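PDB 2CIU: mitochondrial import inner membrane translocase subunit TIM21 from Saccharomyces cerevisiae, which helps the TIM23 complex move transit-peptide proteins across the mitochondrial inner membrane and keeps the TOM and TIM23 complexes in close contact. Local coordinates for residues A[15-20]-A[103-108]; A[26-31]-A[76-81]; A[8-13]-A[89-94]; A[41-46]-A[82-87]. All blocks are in the same frame, centred on the assembly; numbering follows the deposited sequence.

The four contacts lie in the intermembrane-space domain and share one antiparallel sheet. Contacts 1 and 3 both use helix 6-20; their centres are about 11 Å apart. They rest on the neighbouring strands 101-108 and 84-92, where I103 N and E90 O are 2.8 Å apart. Contact 2 ties the chain after helix 22-27 to the end of strand 70-79. Its centre is about 8 Å from that of contact 4, and E79 OE2 of contact 2 is 2.7 Å from Y43 OH of contact 4. Contacts 3 and 4 are about 17 Å apart between centres, on opposite sides of the chain's centre, yet F11 still touches A42.

Contact 1 (A[15-20]-A[103-108]); sequences VSMVEK and INMYVD
V18 of the helix and V107 of the strand have the nearest alpha carbons, with CA of V18 8.2 Å from CA of V107. The axis of helical segment 15-20 passes 10.6 Å from the axis of strand segment 103-108, and their N-to-C directions differ by 49°. This is a helix packed on one face of an antiparallel sheet, in a domain of the TIM21 family, which belongs to the NTF2 clan. I103 and N104 sit together opposite the single residue E90 of strand 84-92, a classic beta bulge. Past the bulge, M105 and V107 point toward the helix.

M105 does most of the reaching. Its CG is anti to the backbone N (chi1 -176°) and the chain stays extended beyond CG, which carries the thioether out to the helix. There its methyl CE meets V18 CG2 at 3.8 Å. The same V18 methyl, CG2, lies 4.4 Å from V107 CG2, a looser touch. One valine methyl thus serves two strand residues. V18 also packs on I24 of helix 22-27 and on L117. M105 has V87 and I118 as further neighbours, and the contact is buried.

M17 comes from the preceding helix position. Its chain bends at the last torsion (chi3 57°), and the M17 and M105 side chains cross obliquely. Everything that meets here is apolar, so the hold is van der Waals packing. M17 CE sits 4.0 Å from M105 SD, and the two sulfurs, M17 SD and M105 SD, are 4.1 Å apart.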
loop_
_atom_site.group_PDB
_atom_site.type_symbol
_atom_site.label_atom_id
_atom_site.label_comp_id
_atom_site.label_asym_id
_atom_site.label_seq_id
_atom_site.Cartn_x
_atom_site.Cartn_y
_atom_site.Cartn_z
ATOM N N VAL A 15 2.526 -4.495 -3.023
ATOM C CA VAL A 15 3.882 -4.029 -2.790
ATOM C C VAL A 15 4.662 -4.005 -4.103
ATOM O O VAL A 15 5.540 -3.162 -4.299
ATOM C CB VAL A 15 4.599 -4.899 -1.720
ATOM C CG1 VAL A 15 4.948 -6.275 -2.289
ATOM C CG2 VAL A 15 5.829 -4.177 -1.214
ATOM N N SER A 16 4.324 -4.911 -5.014
ATOM C CA SER A 16 5.012 -4.930 -6.298
ATOM C C SER A 16 4.691 -3.675 -7.096
ATOM O O SER A 16 5.564 -3.111 -7.757
ATOM C CB SER A 16 4.638 -6.185 -7.080
ATOM O OG SER A 16 5.147 -7.328 -6.417
ATOM N N MET A 17 3.443 -3.216 -7.026
ATOM C CA MET A 17 3.043 -2.001 -7.727
ATOM C C MET A 17 3.778 -0.784 -7.178
ATOM O O MET A 17 4.214 0.089 -7.921
ATOM C CB MET A 17 1.552 -1.749 -7.555
ATOM C CG MET A 17 0.644 -2.746 -8.204
ATOM S SD MET A 17 -1.042 -2.332 -7.714
ATOM C CE MET A 17 -1.114 -0.677 -8.275
ATOM N N VAL A 18 3.880 -0.718 -5.857
ATOM C CA VAL A 18 4.543 0.390 -5.198
ATOM C C VAL A 18 6.020 0.463 -5.558
ATOM O O VAL A 18 6.541 1.523 -5.897
ATOM C CB VAL A 18 4.406 0.251 -3.670
ATOM C CG1 VAL A 18 5.162 1.374 -2.964
ATOM C CG2 VAL A 18 2.931 0.244 -3.294
ATOM N N GLU A 19 6.675 -0.685 -5.474
ATOM C CA GLU A 19 8.102 -0.798 -5.746
ATOM C C GLU A 19 8.487 -0.423 -7.169
ATOM O O GLU A 19 9.566 0.123 -7.402
ATOM C CB GLU A 19 8.556 -2.226 -5.449
ATOM C CG GLU A 19 10.008 -2.508 -5.755
ATOM C CD GLU A 19 10.339 -3.961 -5.553
ATOM O OE1 GLU A 19 9.689 -4.809 -6.202
ATOM O OE2 GLU A 19 11.243 -4.256 -4.745
ATOM N N LYS A 20 7.607 -0.712 -8.123
ATOM C CA LYS A 20 7.894 -0.416 -9.524
ATOM C C LYS A 20 7.487 0.988 -9.951
ATOM O O LYS A 20 7.767 1.409 -11.072
ATOM C CB LYS A 20 7.207 -1.442 -10.433
ATOM N N ILE A 103 -9.743 -0.890 -5.108
ATOM C CA ILE A 103 -10.655 0.246 -5.063
ATOM C C ILE A 103 -9.961 1.575 -4.769
ATOM O O ILE A 103 -10.316 2.615 -5.329
ATOM C CB ILE A 103 -11.729 0.009 -3.971
ATOM C CG1 ILE A 103 -12.545 -1.237 -4.303
ATOM C CG2 ILE A 103 -12.629 1.239 -3.840
ATOM C CD1 ILE A 103 -13.531 -1.620 -3.220
ATOM N N ASN A 104 -8.961 1.535 -3.902
ATOM C CA ASN A 104 -8.262 2.742 -3.496
ATOM C C ASN A 104 -6.881 2.309 -3.027
ATOM O O ASN A 104 -6.753 1.299 -2.359
ATOM C CB ASN A 104 -9.035 3.385 -2.327
ATOM C CG ASN A 104 -8.396 4.664 -1.811
ATOM O OD1 ASN A 104 -8.561 5.023 -0.636
ATOM N ND2 ASN A 104 -7.677 5.364 -2.677
ATOM N N MET A 105 -5.851 3.055 -3.401
ATOM C CA MET A 105 -4.512 2.723 -2.947
ATOM C C MET A 105 -3.652 3.974 -2.938
ATOM O O MET A 105 -3.535 4.671 -3.945
ATOM C CB MET A 105 -3.892 1.646 -3.838
ATOM C CG MET A 105 -2.525 1.210 -3.342
ATOM S SD MET A 105 -1.791 -0.047 -4.428
ATOM C CE MET A 105 -0.682 -0.777 -3.293
ATOM N N TYR A 106 -3.088 4.301 -1.778
ATOM C CA TYR A 106 -2.249 5.476 -1.707
ATOM C C TYR A 106 -1.041 5.219 -0.830
ATOM O O TYR A 106 -0.982 4.238 -0.077
ATOM C CB TYR A 106 -3.048 6.707 -1.233
ATOM C CG TYR A 106 -3.586 6.647 0.186
ATOM C CD1 TYR A 106 -2.759 6.887 1.286
ATOM C CD2 TYR A 106 -4.929 6.351 0.420
ATOM C CE1 TYR A 106 -3.258 6.833 2.593
ATOM C CE2 TYR A 106 -5.437 6.293 1.714
ATOM C CZ TYR A 106 -4.606 6.531 2.791
ATOM O OH TYR A 106 -5.110 6.433 4.068
ATOM N N VAL A 107 -0.064 6.103 -0.959
ATOM C CA VAL A 107 1.176 5.981 -0.225
ATOM C C VAL A 107 1.509 7.275 0.455
ATOM O O VAL A 107 1.515 8.327 -0.183
ATOM C CB VAL A 107 2.337 5.629 -1.178
ATOM C CG1 VAL A 107 3.620 5.470 -0.384
ATOM C CG2 VAL A 107 1.998 4.374 -1.951
ATOM N N ASP A 108 1.777 7.191 1.752
ATOM C CA ASP A 108 2.133 8.359 2.542
ATOM C C ASP A 108 3.601 8.306 2.949
ATOM O O ASP A 108 3.996 7.416 3.701
ATOM C CB ASP A 108 1.308 8.428 3.835
ATOM C CG ASP A 108 -0.128 8.888 3.609
ATOM O OD1 ASP A 108 -0.409 9.551 2.591
ATOM O OD2 ASP A 108 -0.973 8.595 4.488
#

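Contact 2 (A[26-31]-A[76-81]); sequences SLLQCD and FHVESK
L28 and V78 cross their side chains at about a right angle, and S80 grips the L28 backbone beside them. L28 spreads its two methyls over the strand: CD1 meets V78 CG1 at 3.9 Å, while CD2 lies 3.8 Å from the carbonyl oxygen V78 O. Its CB is 3.9 Å from S80 OG. L28 directly follows helix 22-27, and Q29 closes that helix with a positive phi in a Schellman motif.

The first torsion of S80 (chi1 66°) sets OG between the backbone N and the carbonyl carbon, facing L28. OG donates a short hydrogen bond of 2.6 Å to L28 O. The angle at the carbonyl is 144°, and the donor is tilted 17° from the carbonyl plane. OG is also hydrogen-bonded to the backbone N of K82 and of K83, in the turn after strand 70-79. Replacing this serine by an alanine removes the hydroxyl and is likely to leave L28 O without its donor and the K82 and K83 amides without their shared acceptor.

At the exposed end of the contact, D31 OD2 and K81 NZ are 4.2 Å apart, too far for a salt bridge, though their opposite charges probably attract weakly. E38 joins the two segments from outside, taking the backbone N of D31 and of K81 on its two carboxylate oxygens. The chemistry implies that one buried hydroxyl, donating to L28 O and accepting from two amides, ties the chain just after helix 22-27 to the turn after strand 70-79, beside the apolar L28-V78 packing.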
loop_
_atom_site.group_PDB
_atom_site.type_symbol
_atom_site.label_atom_id
_atom_site.label_comp_id
_atom_site.label_asym_id
_atom_site.label_seq_id
_atom_site.Cartn_x
_atom_site.Cartn_y
_atom_site.Cartn_z
ATOM N N SER A 26 10.994 7.815 -6.092
ATOM C CA SER A 26 11.578 9.135 -5.934
ATOM C C SER A 26 11.214 9.709 -4.568
ATOM O O SER A 26 12.050 10.323 -3.909
ATOM C CB SER A 26 11.084 10.069 -7.044
ATOM O OG SER A 26 11.672 11.351 -6.927
ATOM N N LEU A 27 9.964 9.514 -4.145
ATOM C CA LEU A 27 9.532 10.009 -2.843
ATOM C C LEU A 27 10.297 9.311 -1.724
ATOM O O LEU A 27 10.556 9.897 -0.674
ATOM C CB LEU A 27 8.021 9.787 -2.650
ATOM C CG LEU A 27 7.085 10.531 -3.611
ATOM C CD1 LEU A 27 5.629 10.186 -3.271
ATOM C CD2 LEU A 27 7.318 12.024 -3.511
ATOM N N LEU A 28 10.665 8.053 -1.951
ATOM C CA LEU A 28 11.405 7.284 -0.958
ATOM C C LEU A 28 12.899 7.587 -1.038
ATOM O O LEU A 28 13.675 7.093 -0.226
ATOM C CB LEU A 28 11.183 5.787 -1.172
ATOM C CG LEU A 28 9.814 5.223 -0.782
ATOM C CD1 LEU A 28 9.685 3.802 -1.315
ATOM C CD2 LEU A 28 9.657 5.256 0.733
ATOM N N GLN A 29 13.272 8.409 -2.012
ATOM C CA GLN A 29 14.661 8.795 -2.214
ATOM C C GLN A 29 15.538 7.559 -2.377
ATOM O O GLN A 29 16.597 7.441 -1.751
ATOM C CB GLN A 29 15.140 9.653 -1.041
ATOM C CG GLN A 29 14.422 10.998 -0.966
ATOM C CD GLN A 29 14.865 11.842 0.206
ATOM O OE1 GLN A 29 16.047 11.864 0.558
ATOM N NE2 GLN A 29 13.920 12.565 0.810
ATOM N N CYS A 30 15.082 6.644 -3.225
ATOM C CA CYS A 30 15.822 5.412 -3.499
ATOM C C CYS A 30 17.179 5.707 -4.112
ATOM O O CYS A 30 17.321 6.636 -4.899
ATOM C CB CYS A 30 15.057 4.524 -4.473
ATOM S SG CYS A 30 13.558 3.790 -3.780
ATOM N N ASP A 31 18.159 4.895 -3.731
ATOM C CA ASP A 31 19.517 5.000 -4.247
ATOM C C ASP A 31 19.473 4.186 -5.544
ATOM O O ASP A 31 19.900 3.037 -5.575
ATOM C CB ASP A 31 20.485 4.359 -3.245
ATOM C CG ASP A 31 21.939 4.531 -3.633
ATOM O OD1 ASP A 31 22.211 5.109 -4.704
ATOM O OD2 ASP A 31 22.808 4.083 -2.858
ATOM N N PHE A 76 0.506 -1.461 4.997
ATOM C CA PHE A 76 1.846 -2.019 5.149
ATOM C C PHE A 76 2.856 -0.926 4.844
ATOM O O PHE A 76 2.489 0.176 4.450
ATOM C CB PHE A 76 2.050 -3.256 4.245
ATOM C CG PHE A 76 1.942 -2.980 2.775
ATOM C CD1 PHE A 76 3.053 -2.556 2.040
ATOM C CD2 PHE A 76 0.733 -3.165 2.112
ATOM C CE1 PHE A 76 2.950 -2.328 0.668
ATOM C CE2 PHE A 76 0.625 -2.939 0.745
ATOM C CZ PHE A 76 1.735 -2.521 0.017
ATOM N N HIS A 77 4.134 -1.213 5.049
ATOM C CA HIS A 77 5.143 -0.211 4.797
ATOM C C HIS A 77 6.154 -0.676 3.784
ATOM O O HIS A 77 6.335 -1.872 3.594
ATOM C CB HIS A 77 5.920 0.122 6.072
ATOM C CG HIS A 77 5.106 0.805 7.128
ATOM N ND1 HIS A 77 4.400 0.117 8.091
ATOM C CD2 HIS A 77 4.902 2.119 7.377
ATOM C CE1 HIS A 77 3.799 0.983 8.892
ATOM N NE2 HIS A 77 4.091 2.202 8.481
ATOM N N VAL A 78 6.801 0.299 3.152
ATOM C CA VAL A 78 7.878 0.051 2.200
ATOM C C VAL A 78 8.967 0.998 2.684
ATOM O O VAL A 78 8.740 2.200 2.856
ATOM C CB VAL A 78 7.476 0.366 0.745
ATOM C CG1 VAL A 78 8.696 0.216 -0.174
ATOM C CG2 VAL A 78 6.373 -0.599 0.292
ATOM N N GLU A 79 10.150 0.445 2.923
ATOM C CA GLU A 79 11.253 1.219 3.466
ATOM C C GLU A 79 12.507 1.257 2.607
ATOM O O GLU A 79 12.951 0.221 2.116
ATOM C CB GLU A 79 11.629 0.654 4.840
ATOM C CG GLU A 79 12.848 1.336 5.466
ATOM C CD GLU A 79 13.282 0.732 6.787
ATOM O OE1 GLU A 79 14.325 1.171 7.313
ATOM O OE2 GLU A 79 12.603 -0.173 7.314
ATOM N N SER A 80 13.057 2.453 2.428
ATOM C CA SER A 80 14.319 2.618 1.698
ATOM C C SER A 80 15.323 2.991 2.779
ATOM O O SER A 80 14.958 3.146 3.942
ATOM C CB SER A 80 14.237 3.755 0.678
ATOM O OG SER A 80 14.096 5.011 1.325
ATOM N N LYS A 81 16.591 3.137 2.409
ATOM C CA LYS A 81 17.596 3.514 3.398
ATOM C C LYS A 81 17.340 4.916 3.974
ATOM O O LYS A 81 17.896 5.279 5.013
ATOM C CB LYS A 81 18.993 3.481 2.765
ATOM C CG LYS A 81 19.457 2.097 2.350
ATOM C CD LYS A 81 20.720 2.188 1.501
ATOM C CE LYS A 81 21.077 0.840 0.894
ATOM N NZ LYS A 81 22.123 0.981 -0.157
#

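Contact 3 (A[8-13]-A[89-94]); sequences TQLFNR and LEAKES
Helix-on-sheet packing in the TIM21 domain brings L10 of helix 6-20 against L89 and A91 of strand 84-92. CA of L10 and CA of A91 are 8.5 Å apart, the nearest such pair. With chi1 at -162°, the L10 branch point swings opposite the backbone N and leans on L89. L10 CG meets the L89 methyl CD2 at 3.8 Å. L10 CD1 touches two partners, L89 CD2 at 4.1 Å and A91 CB at 4.0 Å. A91 offers its single methyl to this contact.

L89 and A91 lie on the face turned to the helix. E90 between them points away, and its OE2 is hydrogen-bonded to H71 ND1. F102 of strand 101-108 touches both L10 and L89. The same F102 ring takes a cation-pi contact from R13, whose NH1 bonds P100 O.

The three touching residues are buried and apolar, so L10 meets the strand by van der Waals packing; R13 adds polar and cation-pi ties to neighbouring parts. A helix at the start of this domain construct, lying on one face of an antiparallel sheet, is consistent with the NTF2-like architecture of the clan.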
loop_
_atom_site.group_PDB
_atom_site.type_symbol
_atom_site.label_atom_id
_atom_site.label_comp_id
_atom_site.label_asym_id
_atom_site.label_seq_id
_atom_site.Cartn_x
_atom_site.Cartn_y
_atom_site.Cartn_z
ATOM N N THR A 8 -1.799 -12.818 1.373
ATOM C CA THR A 8 -0.457 -12.922 0.832
ATOM C C THR A 8 -0.431 -12.402 -0.603
ATOM O O THR A 8 0.424 -11.593 -0.960
ATOM C CB THR A 8 0.046 -14.378 0.871
ATOM O OG1 THR A 8 0.159 -14.801 2.236
ATOM C CG2 THR A 8 1.411 -14.491 0.194
ATOM N N GLN A 9 -1.378 -12.847 -1.423
ATOM C CA GLN A 9 -1.424 -12.384 -2.806
ATOM C C GLN A 9 -1.776 -10.909 -2.874
ATOM O O GLN A 9 -1.249 -10.176 -3.703
ATOM C CB GLN A 9 -2.426 -13.209 -3.628
ATOM C CG GLN A 9 -2.067 -14.685 -3.652
ATOM C CD GLN A 9 -2.729 -15.477 -4.769
ATOM O OE1 GLN A 9 -2.850 -16.695 -4.673
ATOM N NE2 GLN A 9 -3.143 -14.799 -5.835
ATOM N N LEU A 10 -2.652 -10.463 -1.984
ATOM C CA LEU A 10 -3.053 -9.065 -1.976
ATOM C C LEU A 10 -1.834 -8.179 -1.705
ATOM O O LEU A 10 -1.611 -7.173 -2.382
ATOM C CB LEU A 10 -4.129 -8.852 -0.905
ATOM C CG LEU A 10 -4.983 -7.592 -0.997
ATOM C CD1 LEU A 10 -5.755 -7.593 -2.307
ATOM C CD2 LEU A 10 -5.941 -7.552 0.186
ATOM N N PHE A 11 -1.043 -8.576 -0.713
ATOM C CA PHE A 11 0.166 -7.850 -0.352
ATOM C C PHE A 11 1.229 -7.935 -1.455
ATOM O O PHE A 11 1.820 -6.930 -1.829
ATOM C CB PHE A 11 0.743 -8.408 0.949
ATOM C CG PHE A 11 2.147 -7.948 1.234
ATOM C CD1 PHE A 11 2.407 -6.647 1.656
ATOM C CD2 PHE A 11 3.217 -8.808 1.027
ATOM C CE1 PHE A 11 3.718 -6.206 1.866
ATOM C CE2 PHE A 11 4.528 -8.377 1.233
ATOM C CZ PHE A 11 4.782 -7.079 1.652
ATOM N N ASN A 12 1.469 -9.134 -1.974
ATOM C CA ASN A 12 2.487 -9.276 -3.018
ATOM C C ASN A 12 2.175 -8.404 -4.226
ATOM O O ASN A 12 3.044 -7.747 -4.798
ATOM C CB ASN A 12 2.601 -10.738 -3.467
ATOM C CG ASN A 12 3.283 -11.620 -2.432
ATOM O OD1 ASN A 12 3.918 -11.132 -1.489
ATOM N ND2 ASN A 12 3.164 -12.933 -2.613
ATOM N N ARG A 13 0.909 -8.397 -4.612
ATOM C CA ARG A 13 0.464 -7.622 -5.742
ATOM C C ARG A 13 0.622 -6.121 -5.481
ATOM O O ARG A 13 1.120 -5.367 -6.321
ATOM C CB ARG A 13 -0.997 -7.984 -6.000
ATOM C CG ARG A 13 -1.684 -7.225 -7.083
ATOM C CD ARG A 13 -3.087 -7.784 -7.148
ATOM N NE ARG A 13 -3.968 -6.999 -7.986
ATOM C CZ ARG A 13 -5.287 -7.117 -7.954
ATOM N NH1 ARG A 13 -5.850 -7.988 -7.122
ATOM N NH2 ARG A 13 -6.036 -6.364 -8.743
ATOM N N LEU A 89 -4.380 0.204 1.247
ATOM C CA LEU A 89 -5.070 -0.455 0.154
ATOM C C LEU A 89 -6.472 -0.884 0.556
ATOM O O LEU A 89 -6.682 -1.386 1.661
ATOM C CB LEU A 89 -4.278 -1.704 -0.280
ATOM C CG LEU A 89 -4.921 -2.674 -1.274
ATOM C CD1 LEU A 89 -5.089 -1.991 -2.623
ATOM C CD2 LEU A 89 -4.043 -3.933 -1.409
ATOM N N GLU A 90 -7.422 -0.638 -0.341
ATOM C CA GLU A 90 -8.803 -1.067 -0.180
ATOM C C GLU A 90 -9.100 -1.922 -1.410
ATOM O O GLU A 90 -8.889 -1.478 -2.539
ATOM C CB GLU A 90 -9.770 0.117 -0.170
ATOM C CG GLU A 90 -11.208 -0.336 0.094
ATOM C CD GLU A 90 -12.219 0.791 -0.031
ATOM O OE1 GLU A 90 -11.818 1.968 0.043
ATOM O OE2 GLU A 90 -13.423 0.492 -0.198
ATOM N N ALA A 91 -9.571 -3.141 -1.196
ATOM C CA ALA A 91 -9.906 -4.023 -2.307
ATOM C C ALA A 91 -11.266 -4.664 -2.078
ATOM O O ALA A 91 -11.808 -4.624 -0.972
ATOM C CB ALA A 91 -8.828 -5.110 -2.463
ATOM N N LYS A 92 -11.830 -5.248 -3.127
ATOM C CA LYS A 92 -13.112 -5.916 -2.987
ATOM C C LYS A 92 -13.201 -7.043 -3.991
ATOM O O LYS A 92 -12.678 -6.942 -5.105
ATOM C CB LYS A 92 -14.274 -4.931 -3.185
ATOM C CG LYS A 92 -14.646 -4.608 -4.614
ATOM C CD LYS A 92 -15.932 -3.779 -4.636
ATOM C CE LYS A 92 -16.415 -3.511 -6.050
ATOM N NZ LYS A 92 -17.665 -2.703 -6.060
ATOM N N GLU A 93 -13.849 -8.125 -3.589
ATOM C CA GLU A 93 -14.013 -9.268 -4.473
ATOM C C GLU A 93 -14.583 -8.785 -5.805
ATOM O O GLU A 93 -15.463 -7.924 -5.850
ATOM C CB GLU A 93 -14.967 -10.279 -3.835
ATOM C CG GLU A 93 -14.912 -11.669 -4.443
ATOM C CD GLU A 93 -15.899 -12.621 -3.791
ATOM O OE1 GLU A 93 -15.966 -12.645 -2.542
ATOM O OE2 GLU A 93 -16.601 -13.348 -4.524
ATOM N N SER A 94 -14.060 -9.331 -6.896
ATOM C CA SER A 94 -14.516 -8.974 -8.224
ATOM C C SER A 94 -15.525 -10.030 -8.650
ATOM O O SER A 94 -15.344 -11.210 -8.375
ATOM C CB SER A 94 -13.334 -8.967 -9.201
ATOM O OG SER A 94 -13.766 -8.777 -10.535
#

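Contact 4 (A[41-46]-A[82-87]); sequences KAYGEL and KKIALV
Y43 and I84 meet through different first torsions. In Y43, CG lies between the backbone N and the carbonyl carbon (chi1 39°), and this swings the ring so that its hydroxyl reaches I84. In I84, CG1 is anti to the carbonyl carbon (chi1 -68°), and the chain runs on extended to CD1 (chi2 180°). The two side chains cross at about a right angle.

The tyrosine touches with its oxygen. Y43 OH is 3.5 Å from I84 CD1, 4.0 Å from I84 CG1 and 4.1 Å from I84 CG2. The polar partner of this hydroxyl is E79, through a hydrogen bond to OE2. L46 comes in more loosely, with its CD1 4.5 Å from I84 CG2.

Strands 41-48 and 84-92 are not paired with each other. Strand 70-79 runs between them in the antiparallel sheet, bonded to both: H77 pairs with Y43, and V78 with A85. The side chains of Y43, L46 and I84 therefore meet over strand 70-79 on the sheet face away from helix 6-20, and L46 and I84 both touch H77. A42 and V87 instead pack against helix 6-20.

Around I84 the contact is van der Waals, at the protein surface. The hydroxyl is hydrogen-bonded to E79 OE2, and I84 only packs against it, so E79 probably orients the polar end, with I84 packed beside it.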
loop_
_atom_site.group_PDB
_atom_site.type_symbol
_atom_site.label_atom_id
_atom_site.label_comp_id
_atom_site.label_asym_id
_atom_site.label_seq_id
_atom_site.Cartn_x
_atom_site.Cartn_y
_atom_site.Cartn_z
ATOM N N LYS A 41 12.594 -2.658 1.211
ATOM C CA LYS A 41 12.149 -3.599 2.221
ATOM C C LYS A 41 10.670 -3.318 2.514
ATOM O O LYS A 41 10.233 -2.174 2.416
ATOM C CB LYS A 41 12.991 -3.388 3.473
ATOM C CG LYS A 41 12.676 -4.300 4.629
ATOM C CD LYS A 41 13.597 -3.977 5.798
ATOM C CE LYS A 41 13.393 -4.923 6.954
ATOM N NZ LYS A 41 14.432 -4.678 8.001
ATOM N N ALA A 42 9.913 -4.361 2.835
ATOM C CA ALA A 42 8.492 -4.203 3.129
ATOM C C ALA A 42 8.072 -5.084 4.295
ATOM O O ALA A 42 8.622 -6.162 4.512
ATOM C CB ALA A 42 7.647 -4.535 1.882
ATOM N N TYR A 43 7.083 -4.617 5.049
ATOM C CA TYR A 43 6.585 -5.356 6.194
ATOM C C TYR A 43 5.237 -4.790 6.586
ATOM O O TYR A 43 4.811 -3.768 6.034
ATOM C CB TYR A 43 7.563 -5.282 7.382
ATOM C CG TYR A 43 8.235 -3.941 7.577
ATOM C CD1 TYR A 43 7.526 -2.850 8.090
ATOM C CD2 TYR A 43 9.579 -3.742 7.218
ATOM C CE1 TYR A 43 8.128 -1.599 8.243
ATOM C CE2 TYR A 43 10.186 -2.484 7.360
ATOM C CZ TYR A 43 9.448 -1.417 7.877
ATOM O OH TYR A 43 10.009 -0.168 8.007
ATOM N N GLY A 44 4.585 -5.469 7.522
ATOM C CA GLY A 44 3.271 -5.058 7.986
ATOM C C GLY A 44 3.267 -3.730 8.708
ATOM O O GLY A 44 4.291 -3.119 8.954
ATOM N N GLU A 45 2.072 -3.287 9.063
ATOM C CA GLU A 45 1.891 -2.022 9.755
ATOM C C GLU A 45 2.715 -1.896 11.036
ATOM O O GLU A 45 2.706 -2.788 11.884
ATOM C CB GLU A 45 0.400 -1.872 10.057
ATOM C CG GLU A 45 -0.019 -0.614 10.745
ATOM C CD GLU A 45 -1.528 -0.511 10.791
ATOM O OE1 GLU A 45 -2.181 -1.544 11.053
ATOM O OE2 GLU A 45 -2.059 0.593 10.570
ATOM N N LEU A 46 3.420 -0.779 11.171
ATOM C CA LEU A 46 4.235 -0.525 12.353
ATOM C C LEU A 46 3.351 -0.085 13.501
ATOM O O LEU A 46 2.548 0.840 13.355
ATOM C CB LEU A 46 5.273 0.563 12.079
ATOM C CG LEU A 46 6.370 0.159 11.090
ATOM C CD1 LEU A 46 7.272 1.357 10.811
ATOM C CD2 LEU A 46 7.175 -1.004 11.666
ATOM N N LYS A 82 16.498 5.701 3.308
ATOM C CA LYS A 82 16.236 7.058 3.775
ATOM C C LYS A 82 14.818 7.367 4.244
ATOM O O LYS A 82 14.622 8.301 5.019
ATOM C CB LYS A 82 16.610 8.062 2.683
ATOM C CG LYS A 82 18.016 7.874 2.140
ATOM C CD LYS A 82 18.459 9.032 1.270
ATOM C CE LYS A 82 18.824 10.236 2.123
ATOM N NZ LYS A 82 19.632 11.234 1.365
ATOM N N LYS A 83 13.840 6.592 3.792
ATOM C CA LYS A 83 12.448 6.876 4.149
ATOM C C LYS A 83 11.581 5.643 4.356
ATOM O O LYS A 83 11.889 4.553 3.878
ATOM C CB LYS A 83 11.811 7.711 3.036
ATOM C CG LYS A 83 12.537 8.996 2.682
ATOM C CD LYS A 83 12.421 10.051 3.771
ATOM C CE LYS A 83 11.019 10.619 3.854
ATOM N NZ LYS A 83 10.964 11.788 4.782
ATOM N N ILE A 84 10.476 5.825 5.075
ATOM C CA ILE A 84 9.528 4.744 5.277
ATOM C C ILE A 84 8.172 5.258 4.804
ATOM O O ILE A 84 7.729 6.333 5.218
ATOM C CB ILE A 84 9.423 4.328 6.752
ATOM C CG1 ILE A 84 10.731 3.676 7.199
ATOM C CG2 ILE A 84 8.265 3.354 6.937
ATOM C CD1 ILE A 84 10.737 3.234 8.653
ATOM N N ALA A 85 7.531 4.505 3.918
ATOM C CA ALA A 85 6.220 4.895 3.416
ATOM C C ALA A 85 5.162 4.009 4.052
ATOM O O ALA A 85 5.431 2.866 4.412
ATOM C CB ALA A 85 6.167 4.737 1.888
ATOM N N LEU A 86 3.964 4.565 4.228
ATOM C CA LEU A 86 2.835 3.798 4.722
ATOM C C LEU A 86 1.946 3.646 3.498
ATOM O O LEU A 86 1.633 4.627 2.837
ATOM C CB LEU A 86 2.083 4.558 5.824
ATOM C CG LEU A 86 0.759 3.919 6.273
ATOM C CD1 LEU A 86 0.959 2.486 6.738
ATOM C CD2 LEU A 86 0.197 4.746 7.405
ATOM N N VAL A 87 1.560 2.417 3.183
ATOM C CA VAL A 87 0.717 2.142 2.024
ATOM C C VAL A 87 -0.643 1.694 2.526
ATOM O O VAL A 87 -0.734 0.858 3.423
ATOM C CB VAL A 87 1.314 1.006 1.147
ATOM C CG1 VAL A 87 0.444 0.755 -0.075
ATOM C CG2 VAL A 87 2.734 1.376 0.721
#